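Long-range contacts in methylmalonyl-CoA carboxyltransferase 12S subunit (Propionibacterium freudenreichii, PDB 1ON3), which catalyses transfer of the carboxyl group of methylmalonyl-CoA to the biotin of the 1.3S subunit, serving as the homohexameric core of transcarboxylase: residues P96-S101 against T129-L134; A313-T318 against C341-A346; N324-G329 against N361-Q366; G181-P186 against A198-T203. One frame throughout, in Å; residues are numbered along the deposited sequence.

Contact 1 (P96-S101 against T129-L134)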
# COMPACT_ATOMS: atom_id res chain seq x y z
N PRO E 96 18.80 -22.79 -3.70
CA PRO E 96 18.02 -23.44 -2.65
C PRO E 96 16.68 -23.94 -3.19
O PRO E 96 16.00 -23.23 -3.95
CB PRO E 96 17.81 -22.30 -1.64
CG PRO E 96 19.02 -21.41 -1.88
CD PRO E 96 19.08 -21.39 -3.37
N VAL E 97 16.30 -25.16 -2.81
CA VAL E 97 15.01 -25.72 -3.20
C VAL E 97 14.47 -26.58 -2.06
O VAL E 97 15.22 -26.93 -1.15
CB VAL E 97 15.10 -26.65 -4.46
CG1 VAL E 97 15.52 -25.87 -5.70
CG2 VAL E 97 16.05 -27.82 -4.19
N HIS E 98 13.18 -26.88 -2.12
CA HIS E 98 12.52 -27.76 -1.16
C HIS E 98 11.96 -28.90 -2.01
O HIS E 98 11.53 -28.67 -3.15
CB HIS E 98 11.40 -27.04 -0.41
CG HIS E 98 11.92 -26.09 0.63
ND1 HIS E 98 12.40 -24.84 0.33
CD2 HIS E 98 12.10 -26.26 1.97
CE1 HIS E 98 12.86 -24.27 1.43
NE2 HIS E 98 12.69 -25.11 2.44
N ALA E 99 11.95 -30.11 -1.48
CA ALA E 99 11.49 -31.26 -2.26
C ALA E 99 10.86 -32.36 -1.42
O ALA E 99 11.09 -32.44 -0.21
CB ALA E 99 12.67 -31.84 -3.04
N ALA E 100 10.05 -33.19 -2.08
CA ALA E 100 9.39 -34.32 -1.44
C ALA E 100 9.57 -35.50 -2.38
O ALA E 100 9.61 -35.35 -3.60
CB ALA E 100 7.92 -34.03 -1.23
N SER E 101 9.68 -36.70 -1.81
CA SER E 101 9.89 -37.87 -2.65
C SER E 101 9.16 -39.04 -2.01
O SER E 101 9.53 -39.48 -0.92
CB SER E 101 11.39 -38.15 -2.77
OG SER E 101 11.69 -39.14 -3.74
N THR E 129 10.26 -19.14 2.32
CA THR E 129 11.63 -18.78 1.96
C THR E 129 11.77 -18.41 0.49
O THR E 129 12.86 -18.04 0.02
CB THR E 129 12.59 -19.93 2.28
OG1 THR E 129 12.19 -21.10 1.56
CG2 THR E 129 12.57 -20.24 3.81
N GLY E 130 10.67 -18.52 -0.25
CA GLY E 130 10.69 -18.18 -1.66
C GLY E 130 11.51 -19.10 -2.56
O GLY E 130 12.23 -18.63 -3.45
N THR E 131 11.41 -20.41 -2.37
CA THR E 131 12.17 -21.30 -3.23
C THR E 131 11.28 -22.24 -4.03
O THR E 131 10.10 -22.46 -3.70
CB THR E 131 13.14 -22.22 -2.45
OG1 THR E 131 12.41 -23.36 -1.96
CG2 THR E 131 13.79 -21.48 -1.28
N PRO E 132 11.83 -22.82 -5.10
CA PRO E 132 11.08 -23.76 -5.92
C PRO E 132 10.74 -25.00 -5.08
O PRO E 132 11.41 -25.29 -4.08
CB PRO E 132 12.06 -24.10 -7.03
CG PRO E 132 12.81 -22.82 -7.22
CD PRO E 132 13.05 -22.36 -5.80
N PHE E 133 9.70 -25.72 -5.49
CA PHE E 133 9.26 -26.95 -4.83
C PHE E 133 9.18 -28.07 -5.87
O PHE E 133 8.48 -27.92 -6.88
CB PHE E 133 7.89 -26.78 -4.20
CG PHE E 133 7.32 -28.05 -3.66
CD1 PHE E 133 6.19 -28.62 -4.23
CD2 PHE E 133 7.95 -28.70 -2.61
CE1 PHE E 133 5.69 -29.84 -3.74
CE2 PHE E 133 7.46 -29.92 -2.13
CZ PHE E 133 6.32 -30.48 -2.70
N LEU E 134 9.87 -29.18 -5.62
CA LEU E 134 9.88 -30.32 -6.53
C LEU E 134 9.35 -31.55 -5.78
O LEU E 134 9.66 -31.75 -4.61
CB LEU E 134 11.29 -30.58 -7.07
CG LEU E 134 11.84 -29.40 -7.91
CD1 LEU E 134 12.78 -28.58 -7.04
CD2 LEU E 134 12.58 -29.92 -9.13

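Contact 2 (A313-T318 against C341-A346)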
# COMPACT_ATOMS: atom_id res chain seq x y z
N ALA E 313 -0.57 -31.43 -29.32
CA ALA E 313 -0.96 -30.31 -30.20
C ALA E 313 0.27 -29.74 -30.89
O ALA E 313 0.62 -28.56 -30.71
CB ALA E 313 -1.66 -29.23 -29.37
N THR E 314 0.90 -30.58 -31.71
CA THR E 314 2.12 -30.23 -32.41
C THR E 314 1.95 -29.19 -33.50
O THR E 314 2.91 -28.86 -34.19
CB THR E 314 2.80 -31.49 -32.99
OG1 THR E 314 1.89 -32.15 -33.89
CG2 THR E 314 3.18 -32.45 -31.86
N ASN E 315 0.72 -28.69 -33.67
CA ASN E 315 0.44 -27.64 -34.64
C ASN E 315 0.89 -26.30 -34.04
O ASN E 315 0.87 -25.26 -34.69
CB ASN E 315 -1.06 -27.58 -35.00
CG ASN E 315 -1.97 -27.72 -33.78
OD1 ASN E 315 -1.76 -28.58 -32.92
ND2 ASN E 315 -3.01 -26.89 -33.72
N LEU E 316 1.29 -26.35 -32.77
CA LEU E 316 1.78 -25.17 -32.06
C LEU E 316 2.95 -25.55 -31.16
O LEU E 316 2.87 -26.52 -30.41
CB LEU E 316 0.69 -24.52 -31.21
CG LEU E 316 1.27 -23.25 -30.55
CD1 LEU E 316 0.40 -22.07 -30.88
CD2 LEU E 316 1.43 -23.44 -29.05
N VAL E 317 4.02 -24.79 -31.24
CA VAL E 317 5.21 -25.05 -30.44
C VAL E 317 5.33 -24.08 -29.26
O VAL E 317 5.09 -22.89 -29.43
CB VAL E 317 6.50 -24.91 -31.30
CG1 VAL E 317 7.73 -24.95 -30.43
CG2 VAL E 317 6.56 -26.02 -32.35
N THR E 318 5.67 -24.60 -28.08
CA THR E 318 5.88 -23.76 -26.89
C THR E 318 7.22 -24.27 -26.36
O THR E 318 7.38 -25.48 -26.13
CB THR E 318 4.80 -23.95 -25.79
OG1 THR E 318 4.59 -25.36 -25.54
CG2 THR E 318 3.49 -23.28 -26.21
N CYS E 341 -2.77 -24.34 -38.32
CA CYS E 341 -4.03 -23.88 -37.74
C CYS E 341 -4.02 -24.01 -36.22
O CYS E 341 -3.40 -24.93 -35.68
CB CYS E 341 -5.21 -24.73 -38.24
SG CYS E 341 -5.71 -24.42 -39.95
N LEU E 342 -4.67 -23.07 -35.54
CA LEU E 342 -4.80 -23.16 -34.08
C LEU E 342 -6.08 -23.97 -33.90
O LEU E 342 -6.97 -23.92 -34.75
CB LEU E 342 -4.97 -21.76 -33.45
CG LEU E 342 -3.68 -20.95 -33.32
CD1 LEU E 342 -4.00 -19.52 -32.87
CD2 LEU E 342 -2.76 -21.63 -32.31
N ASP E 343 -6.15 -24.76 -32.82
CA ASP E 343 -7.35 -25.55 -32.54
C ASP E 343 -7.58 -25.56 -31.03
O ASP E 343 -6.87 -24.86 -30.29
CB ASP E 343 -7.21 -26.99 -33.10
CG ASP E 343 -6.15 -27.83 -32.39
OD1 ASP E 343 -5.22 -27.28 -31.76
OD2 ASP E 343 -6.23 -29.08 -32.49
N ILE E 344 -8.57 -26.30 -30.57
CA ILE E 344 -8.86 -26.36 -29.14
C ILE E 344 -7.64 -26.75 -28.30
O ILE E 344 -7.29 -26.06 -27.34
CB ILE E 344 -10.00 -27.38 -28.85
CG1 ILE E 344 -11.32 -26.85 -29.43
CG2 ILE E 344 -10.13 -27.63 -27.36
CD1 ILE E 344 -12.47 -27.88 -29.45
N ASN E 345 -6.99 -27.85 -28.67
CA ASN E 345 -5.84 -28.32 -27.90
C ASN E 345 -4.65 -27.36 -27.91
O ASN E 345 -4.02 -27.16 -26.87
CB ASN E 345 -5.41 -29.71 -28.37
CG ASN E 345 -6.46 -30.78 -28.04
OD1 ASN E 345 -7.47 -30.49 -27.39
ND2 ASN E 345 -6.22 -32.00 -28.49
N ALA E 346 -4.34 -26.77 -29.06
CA ALA E 346 -3.22 -25.83 -29.14
C ALA E 346 -3.54 -24.56 -28.33
O ALA E 346 -2.64 -23.96 -27.75
CB ALA E 346 -2.92 -25.48 -30.59
O HOH W 1 -3.83 -30.28 -32.13

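Contact 3 (N324-G329 against N361-Q366)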
# COMPACT_ATOMS: atom_id res chain seq x y z
N ASN E 324 20.60 -13.85 -25.39
CA ASN E 324 21.61 -13.09 -24.64
C ASN E 324 21.59 -13.54 -23.18
O ASN E 324 21.74 -12.72 -22.26
CB ASN E 324 21.34 -11.59 -24.74
CG ASN E 324 21.45 -11.06 -26.17
OD1 ASN E 324 20.84 -10.05 -26.51
ND2 ASN E 324 22.24 -11.73 -27.01
N GLY E 325 21.40 -14.84 -22.96
CA GLY E 325 21.38 -15.39 -21.62
C GLY E 325 20.09 -15.26 -20.83
O GLY E 325 19.96 -15.86 -19.76
N ARG E 326 19.13 -14.50 -21.34
CA ARG E 326 17.86 -14.28 -20.65
C ARG E 326 16.82 -15.34 -21.01
O ARG E 326 16.60 -15.61 -22.20
CB ARG E 326 17.32 -12.88 -21.00
CG ARG E 326 16.01 -12.47 -20.35
CD ARG E 326 15.37 -11.32 -21.14
NE ARG E 326 16.27 -10.17 -21.31
CZ ARG E 326 16.58 -9.33 -20.32
NH1 ARG E 326 16.05 -9.50 -19.12
NH2 ARG E 326 17.44 -8.34 -20.53
N SER E 327 16.18 -15.92 -20.00
CA SER E 327 15.12 -16.91 -20.23
C SER E 327 13.96 -16.24 -20.96
O SER E 327 13.55 -15.14 -20.59
CB SER E 327 14.56 -17.49 -18.92
OG SER E 327 15.49 -18.31 -18.23
N VAL E 328 13.46 -16.91 -21.99
CA VAL E 328 12.29 -16.43 -22.74
C VAL E 328 11.41 -17.64 -23.06
O VAL E 328 11.89 -18.79 -23.10
CB VAL E 328 12.65 -15.74 -24.10
CG1 VAL E 328 13.50 -14.50 -23.86
CG2 VAL E 328 13.34 -16.72 -25.04
N GLY E 329 10.13 -17.38 -23.28
CA GLY E 329 9.20 -18.43 -23.66
C GLY E 329 8.79 -18.14 -25.10
O GLY E 329 8.35 -17.04 -25.42
N ASN E 361 7.73 -13.85 -14.58
CA ASN E 361 8.50 -12.80 -15.25
C ASN E 361 9.38 -13.19 -16.42
O ASN E 361 10.45 -12.60 -16.62
CB ASN E 361 9.33 -12.09 -14.18
CG ASN E 361 8.53 -11.84 -12.91
OD1 ASN E 361 7.48 -11.20 -12.96
ND2 ASN E 361 9.02 -12.34 -11.78
N ILE E 362 8.93 -14.16 -17.21
CA ILE E 362 9.66 -14.65 -18.38
C ILE E 362 9.04 -14.01 -19.64
O ILE E 362 7.87 -14.25 -19.95
CB ILE E 362 9.53 -16.19 -18.47
CG1 ILE E 362 10.15 -16.82 -17.22
CG2 ILE E 362 10.18 -16.72 -19.76
CD1 ILE E 362 10.02 -18.32 -17.17
N PRO E 363 9.81 -13.18 -20.38
CA PRO E 363 9.27 -12.55 -21.60
C PRO E 363 8.75 -13.59 -22.58
O PRO E 363 9.23 -14.72 -22.61
CB PRO E 363 10.46 -11.79 -22.17
CG PRO E 363 11.27 -11.45 -20.96
CD PRO E 363 11.20 -12.75 -20.15
N LEU E 364 7.79 -13.18 -23.40
CA LEU E 364 7.15 -14.03 -24.38
C LEU E 364 7.45 -13.59 -25.80
O LEU E 364 7.20 -12.43 -26.17
CB LEU E 364 5.64 -14.03 -24.15
CG LEU E 364 5.22 -14.87 -22.92
CD1 LEU E 364 3.89 -14.40 -22.38
CD2 LEU E 364 5.19 -16.33 -23.30
N VAL E 365 7.97 -14.51 -26.60
CA VAL E 365 8.32 -14.25 -27.99
C VAL E 365 7.46 -15.13 -28.89
O VAL E 365 7.46 -16.36 -28.77
CB VAL E 365 9.81 -14.57 -28.25
CG1 VAL E 365 10.15 -14.35 -29.73
CG2 VAL E 365 10.68 -13.67 -27.37
N GLN E 366 6.71 -14.48 -29.78
CA GLN E 366 5.83 -15.17 -30.72
C GLN E 366 6.39 -15.17 -32.14
O GLN E 366 6.93 -14.16 -32.60
CB GLN E 366 4.44 -14.50 -30.78
CG GLN E 366 3.57 -14.65 -29.52
CD GLN E 366 4.20 -14.01 -28.29
OE1 GLN E 366 4.46 -14.69 -27.30
NE2 GLN E 366 4.44 -12.70 -28.36

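Contact 4 (G181-P186 against A198-T203). With DXX (methylmalonic acid), chain U; MCA (methylmalonyl-coenzyme A), chain T.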
# COMPACT_ATOMS: atom_id res chain seq x y z
N GLY E 181 -7.42 -39.62 -7.27
CA GLY E 181 -7.40 -38.19 -7.03
C GLY E 181 -6.04 -37.61 -6.71
O GLY E 181 -5.85 -36.41 -6.83
N ALA E 182 -5.10 -38.45 -6.28
CA ALA E 182 -3.74 -37.98 -5.99
C ALA E 182 -3.24 -37.18 -7.20
O ALA E 182 -2.48 -36.22 -7.06
CB ALA E 182 -2.82 -39.17 -5.76
N SER E 183 -3.69 -37.58 -8.39
CA SER E 183 -3.32 -36.94 -9.65
C SER E 183 -3.61 -35.44 -9.73
O SER E 183 -2.97 -34.73 -10.50
CB SER E 183 -4.03 -37.65 -10.82
OG SER E 183 -3.67 -39.02 -10.88
N TYR E 184 -4.56 -34.94 -8.94
CA TYR E 184 -4.87 -33.52 -8.99
C TYR E 184 -3.74 -32.62 -8.44
O TYR E 184 -3.63 -31.46 -8.83
CB TYR E 184 -6.19 -33.24 -8.26
CG TYR E 184 -7.39 -33.78 -9.00
CD1 TYR E 184 -8.30 -34.64 -8.37
CD2 TYR E 184 -7.63 -33.43 -10.34
CE1 TYR E 184 -9.41 -35.15 -9.06
CE2 TYR E 184 -8.73 -33.93 -11.03
CZ TYR E 184 -9.62 -34.80 -10.38
OH TYR E 184 -10.71 -35.31 -11.07
N SER E 185 -2.89 -33.16 -7.56
CA SER E 185 -1.78 -32.37 -7.04
C SER E 185 -0.83 -32.05 -8.22
O SER E 185 -0.47 -30.89 -8.44
CB SER E 185 -1.06 -33.13 -5.91
OG SER E 185 -0.01 -32.34 -5.36
N PRO E 186 -0.42 -33.07 -9.00
CA PRO E 186 0.45 -32.77 -10.14
C PRO E 186 -0.21 -31.76 -11.09
O PRO E 186 0.44 -30.86 -11.62
CB PRO E 186 0.62 -34.14 -10.80
CG PRO E 186 0.73 -35.02 -9.62
CD PRO E 186 -0.40 -34.51 -8.70
N ALA E 198 5.85 -44.81 -15.26
CA ALA E 198 4.74 -44.25 -14.49
C ALA E 198 3.37 -44.40 -15.12
O ALA E 198 3.24 -44.64 -16.32
CB ALA E 198 5.01 -42.77 -14.19
N HIS E 199 2.34 -44.27 -14.28
CA HIS E 199 0.96 -44.31 -14.73
C HIS E 199 0.17 -43.35 -13.86
O HIS E 199 0.44 -43.20 -12.66
CB HIS E 199 0.39 -45.74 -14.65
CG HIS E 199 1.07 -46.70 -15.57
ND1 HIS E 199 2.19 -47.41 -15.19
CD2 HIS E 199 0.86 -47.00 -16.87
CE1 HIS E 199 2.64 -48.10 -16.23
NE2 HIS E 199 1.85 -47.87 -17.26
N MET E 200 -0.80 -42.68 -14.46
CA MET E 200 -1.61 -41.70 -13.75
C MET E 200 -3.03 -41.76 -14.30
O MET E 200 -3.23 -41.88 -15.50
CB MET E 200 -0.99 -40.31 -13.98
CG MET E 200 -1.74 -39.15 -13.37
SD MET E 200 -0.66 -37.68 -13.30
CE MET E 200 -0.68 -37.13 -15.03
N PHE E 201 -4.02 -41.68 -13.42
CA PHE E 201 -5.42 -41.70 -13.84
C PHE E 201 -6.35 -41.43 -12.66
O PHE E 201 -5.98 -41.64 -11.50
CB PHE E 201 -5.77 -43.04 -14.51
CG PHE E 201 -5.23 -44.25 -13.79
CD1 PHE E 201 -5.67 -44.57 -12.51
CD2 PHE E 201 -4.28 -45.06 -14.40
CE1 PHE E 201 -5.16 -45.69 -11.84
CE2 PHE E 201 -3.77 -46.18 -13.75
CZ PHE E 201 -4.21 -46.50 -12.47
N ILE E 202 -7.53 -40.91 -12.96
CA ILE E 202 -8.49 -40.62 -11.91
C ILE E 202 -9.20 -41.92 -11.57
O ILE E 202 -9.39 -42.24 -10.40
CB ILE E 202 -9.52 -39.55 -12.36
CG1 ILE E 202 -8.84 -38.18 -12.44
CG2 ILE E 202 -10.69 -39.50 -11.38
CD1 ILE E 202 -7.98 -37.84 -11.20
N THR E 203 -9.59 -42.67 -12.60
CA THR E 203 -10.25 -43.95 -12.40
C THR E 203 -9.43 -45.06 -13.06
O THR E 203 -9.02 -44.94 -14.22
CB THR E 203 -11.67 -43.94 -13.00
OG1 THR E 203 -12.38 -42.81 -12.48
CG2 THR E 203 -12.43 -45.21 -12.61
C1 DXX U . -11.58 -45.31 -7.52
O1 DXX U . -11.61 -45.94 -6.36
CA DXX U . -10.49 -44.93 -7.91
CB DXX U . -10.41 -43.59 -7.52
C DXX U . -9.43 -45.58 -8.63
O DXX U . -9.87 -46.34 -9.52
O2 DXX U . -8.22 -45.40 -8.41
C8 MCA T . -1.40 -49.59 -2.79
N9 MCA T . -1.27 -50.14 -1.51
C4 MCA T . -2.14 -49.41 -0.73
C5 MCA T . -2.72 -48.45 -1.60
N7 MCA T . -2.24 -48.59 -2.89
N3 MCA T . -2.40 -49.54 0.64
C2 MCA T . -3.33 -48.63 1.09
N1 MCA T . -3.96 -47.66 0.34
C6 MCA T . -3.68 -47.54 -1.02
N6 MCA T . -4.31 -46.59 -1.71
C1' MCA T . -0.51 -51.16 -1.03
C2' MCA T . -1.02 -52.49 -1.61
O2' MCA T . -2.06 -53.01 -0.84
C3' MCA T . 0.25 -53.30 -1.65
O3' MCA T . 0.43 -53.96 -0.41
C4' MCA T . 1.39 -52.31 -1.94
O4' MCA T . 0.84 -51.01 -1.50
C5' MCA T . 1.81 -52.08 -3.45
O5' MCA T . 1.09 -52.77 -4.13
P1 MCA T . 0.87 -53.71 -5.12
O11 MCA T . -0.44 -54.05 -5.31
O12 MCA T . 1.69 -54.61 -4.56
O6 MCA T . 1.29 -53.23 -6.63
P2 MCA T . 1.47 -52.86 -7.90
O21 MCA T . 1.05 -54.13 -8.23
O22 MCA T . 2.66 -52.22 -8.30
O7 MCA T . 0.22 -51.90 -8.18
CPB MCA T . -0.01 -50.88 -7.58
CPA MCA T . -1.20 -49.96 -7.75
CP7 MCA T . -2.16 -50.80 -6.88
CP9 MCA T . -1.55 -49.68 -9.24
CP8 MCA T . -0.84 -48.61 -7.09
OP3 MCA T . -1.78 -50.95 -5.71
CP6 MCA T . -3.51 -50.40 -6.66
OP2 MCA T . -4.24 -50.18 -7.69
NP2 MCA T . -4.00 -50.21 -5.28
CP5 MCA T . -5.01 -49.21 -5.16
CP4 MCA T . -5.51 -47.99 -5.70
CP3 MCA T . -6.55 -47.15 -5.13
OP1 MCA T . -7.62 -47.97 -4.93
NP1 MCA T . -6.71 -45.74 -4.77
CP2 MCA T . -8.01 -45.48 -4.21
CP1 MCA T . -7.99 -44.09 -3.73
P3 MCA T . 1.38 -55.09 0.32
O31 MCA T . 0.78 -56.12 -0.59
O32 MCA T . 0.92 -55.24 1.74
O33 MCA T . 2.88 -55.04 0.13
S MCA T . -9.28 -43.57 -3.08
CS1 MCA T . -8.35 -42.23 -2.98
OS1 MCA T . -7.16 -41.94 -3.30
CS2 MCA T . -9.06 -41.14 -3.51
CS3 MCA T . -9.28 -40.12 -2.70
CS4 MCA T . -9.63 -40.72 -4.90
OS4 MCA T . -10.58 -39.95 -5.00
OS5 MCA T . -9.06 -41.23 -5.86

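Contact 1 (P96-S101 against T129-L134)
His-98 and Thr-131 meet where strand 95-102 and the lead-in to strand 133-139 come together as parallel neighbours. The imidazole ND1 lies 2.7 Å from Thr-131 OG1, a short and nearly straight hydrogen bond in which either partner could be the donor; the hydroxyl sits at the ring edge, close to its plane. With CG anti to the carbonyl carbon (chi1 -75°), the ring swings back beside its own backbone N and toward the threonine.

The backbone seam is closely packed as well. His-98 N donates to Pro-132 O at 3.1 Å, Leu-134 N to His-98 O at 3.0 Å, and Ala-100 N to Leu-134 O at 2.9 Å. Between these bonds Ala-99 CA comes to 3.0 Å from Leu-134 O in a CA-H...O contact, and the small methyl of Ala-99 shares its face of the sheet with Leu-134.

Packing is looser on the flanks. Val-97 CB stands 4.0 Å from Leu-134 CD1, and on the His-98 side of the sheet Phe-133 reaches Ala-100 CB only with CZ, at 4.2 Å. At the partly exposed start of the strand, Pro-96 CB approaches Thr-131 CG2 at 4.1 Å. The pairing closes the beta-alpha-beta unit whose crossover, helix 113-129, ends in a Schellman motif with Gly-130 as C-prime; Thr-129 OG1 bonds back to Gln-125 O in that helix.

Backbone bonds thus fix the register, while the Thr-131 hydroxyl satisfies the buried imidazole ND1 and ties the ring of strand 95-102 to the residues just before strand 133-139.

Contact 2 (A313-T318 against C341-A346)
Asn-315 reaches out of a type I turn, Ala-313 to Leu-316, into the loop that leads to helix 344-359. Its CB lies 3.6 Å from Cys-341 O. CG occupies the position between the backbone N and the carbonyl carbon (chi1 43°), which turns the amide toward the start of the helix. At the tip the two branches part company. ND2 gives one hydrogen bond to Cys-341 O at 2.8 Å, essentially straight and in the carbonyl plane, and a second to Asp-343 OD1 at 3.0 Å; both acceptors lie near the plane of the amide, so together they fix its rotation. OD1 accepts from a water that also donates to Asp-343 OD2.

Asp-343 is the N-cap of helix 344-359, the crossover between strands 326-333 and 364-370. Its OD1 takes the capping bond from Ala-346 N at 2.9 Å, while ND2 of Asn-315 approaches the same oxygen from the opposite face of the carboxylate, whose plane stands 85° from that of the amide. Two donors therefore grip one oxygen, the asparagine adding a second bond to the capping atom. An alanine in place of Asn-315 is likely to leave Cys-341 O and one side of the Asp-343 carboxylate without their donor, and the cap freer to turn.

Apolar contacts surround Ala-346. Leu-316 CB rests on Ala-346 CB at 3.8 Å, and its CD1 presses on Leu-342 CD2 at 3.5 Å, tighter than usual van der Waals contact. Ala-313 CB packs against the same first helical turn, 3.9 Å from Asn-345 CB.

Contact 3 (N324-G329 against N361-Q366)
Gly-329 and Leu-364 pair as parallel neighbours where strand 326-333 meets strand 364-370, the two strands of a right-handed beta-alpha-beta crossover through helix 344-359. The short strand segments are splayed by 51°, and their axes approach to 5.4 Å.

Two backbone hydrogen bonds, both from or to Gly-329, make the seam. Gly-329 N donates to Pro-363 O at 2.9 Å, and Gly-329 O accepts from Val-365 N at 2.8 Å in a bond that is almost perfectly straight (175°). The same two carbonyls also take CA-H...O contacts: Val-328 CA lies near Pro-363 O, and Leu-364 CA lies 3.4 Å from Gly-329 O.

Side chains also pack on backbone and on each other. Ile-362 lays CG2 against the peptide between Val-328 and Gly-329, 3.6 Å from Gly-329 N; this branch is anti to the backbone N, which carries it across to the other strand. Pro-363 brings its ring carbon CD to 3.4 Å from Ser-327 O. A CB on Gly-329 would point to the same face as Leu-364 and come close to its CD2, which probably leaves little room for a side chain there. Val-328 CB and Val-365 CG2 form a looser apolar pair, at 4.3 Å. Helix 344-359 covers the leucine through Val-354 and Cys-357, and Leu-503 of helix 495-505 packs on Val-328 and Pro-363.

Charged and polar ends take their partners elsewhere. Arg-326 forms a salt bridge with Glu-262, and Ser-327 OG bonds to Phe-254 O. What Arg-326 offers here is the aliphatic part of its chain, which crosses the proline at about a right angle, with CD 4.1 Å from Pro-363 CG.

Contact 4 (G181-P186 against A198-T203)
The contact belongs to the acyl end of the methylmalonyl-CoA pocket; Ile-202 packs against the turn that begins at Gly-181. Ile-202 CD1 sits over one face of the Tyr-184 ring, 3.9 Å from its centroid and offset toward the rim, a CH-pi contact closest at CZ (3.6 Å). The same methyl lies 4.2 Å from Gly-181 CA and 4.0 Å from Ser-183 CB. Tyr-184 OH is buried without a hydrogen-bond partner in the model, 3.7 Å from Ile-202 CG1. Gly-181 N donates to the carboxylate oxygen OS5 of methylmalonyl-coenzyme A at 2.7 Å, almost straight (177°).

Within the crotonase-like fold this 3-10 turn leads into helix 184-188, and the weakly bonded strand 199-201 pairs with strand 177-179. An alanine in place of Tyr-184 would probably open a gap over the Ile-202 methyl and leave that side chain freer to turn.

Phe-373 of a neighbouring subunit meets the Tyr-184 ring, and Glu-380 of that subunit accepts from Ile-202 N. Met-200, with CG anti to its backbone N (chi1 177°), brings CG to 3.2 Å from Ser-183 OG, whose hydrogen bond goes to Gly-180 O. Methylmalonic acid lies beyond, its CB 3.3 Å from Ile-202 O.

How the contacts relate
Contacts 1 and 3 are counterparts in the duplicated halves of the chain: each closes a beta-alpha-beta unit in a mixed seven-stranded sheet, and their centres lie 23 Å apart. Contact 2 caps the crossover helix of the unit closed by contact 3; their segments alternate along the chain, and their nearest atoms are about 6 Å apart. Contact 4 alone includes residues of the methylmalonyl-CoA and methylmalonic acid pockets. It comes within about 6 Å of contact 1, nearest atoms, but lies across the chain's centre from contact 3, with 31 Å between centres. Cys-341 of contact 2 has its side chain about 10 Å from another copy of methylmalonic acid, not the one beside contact 4.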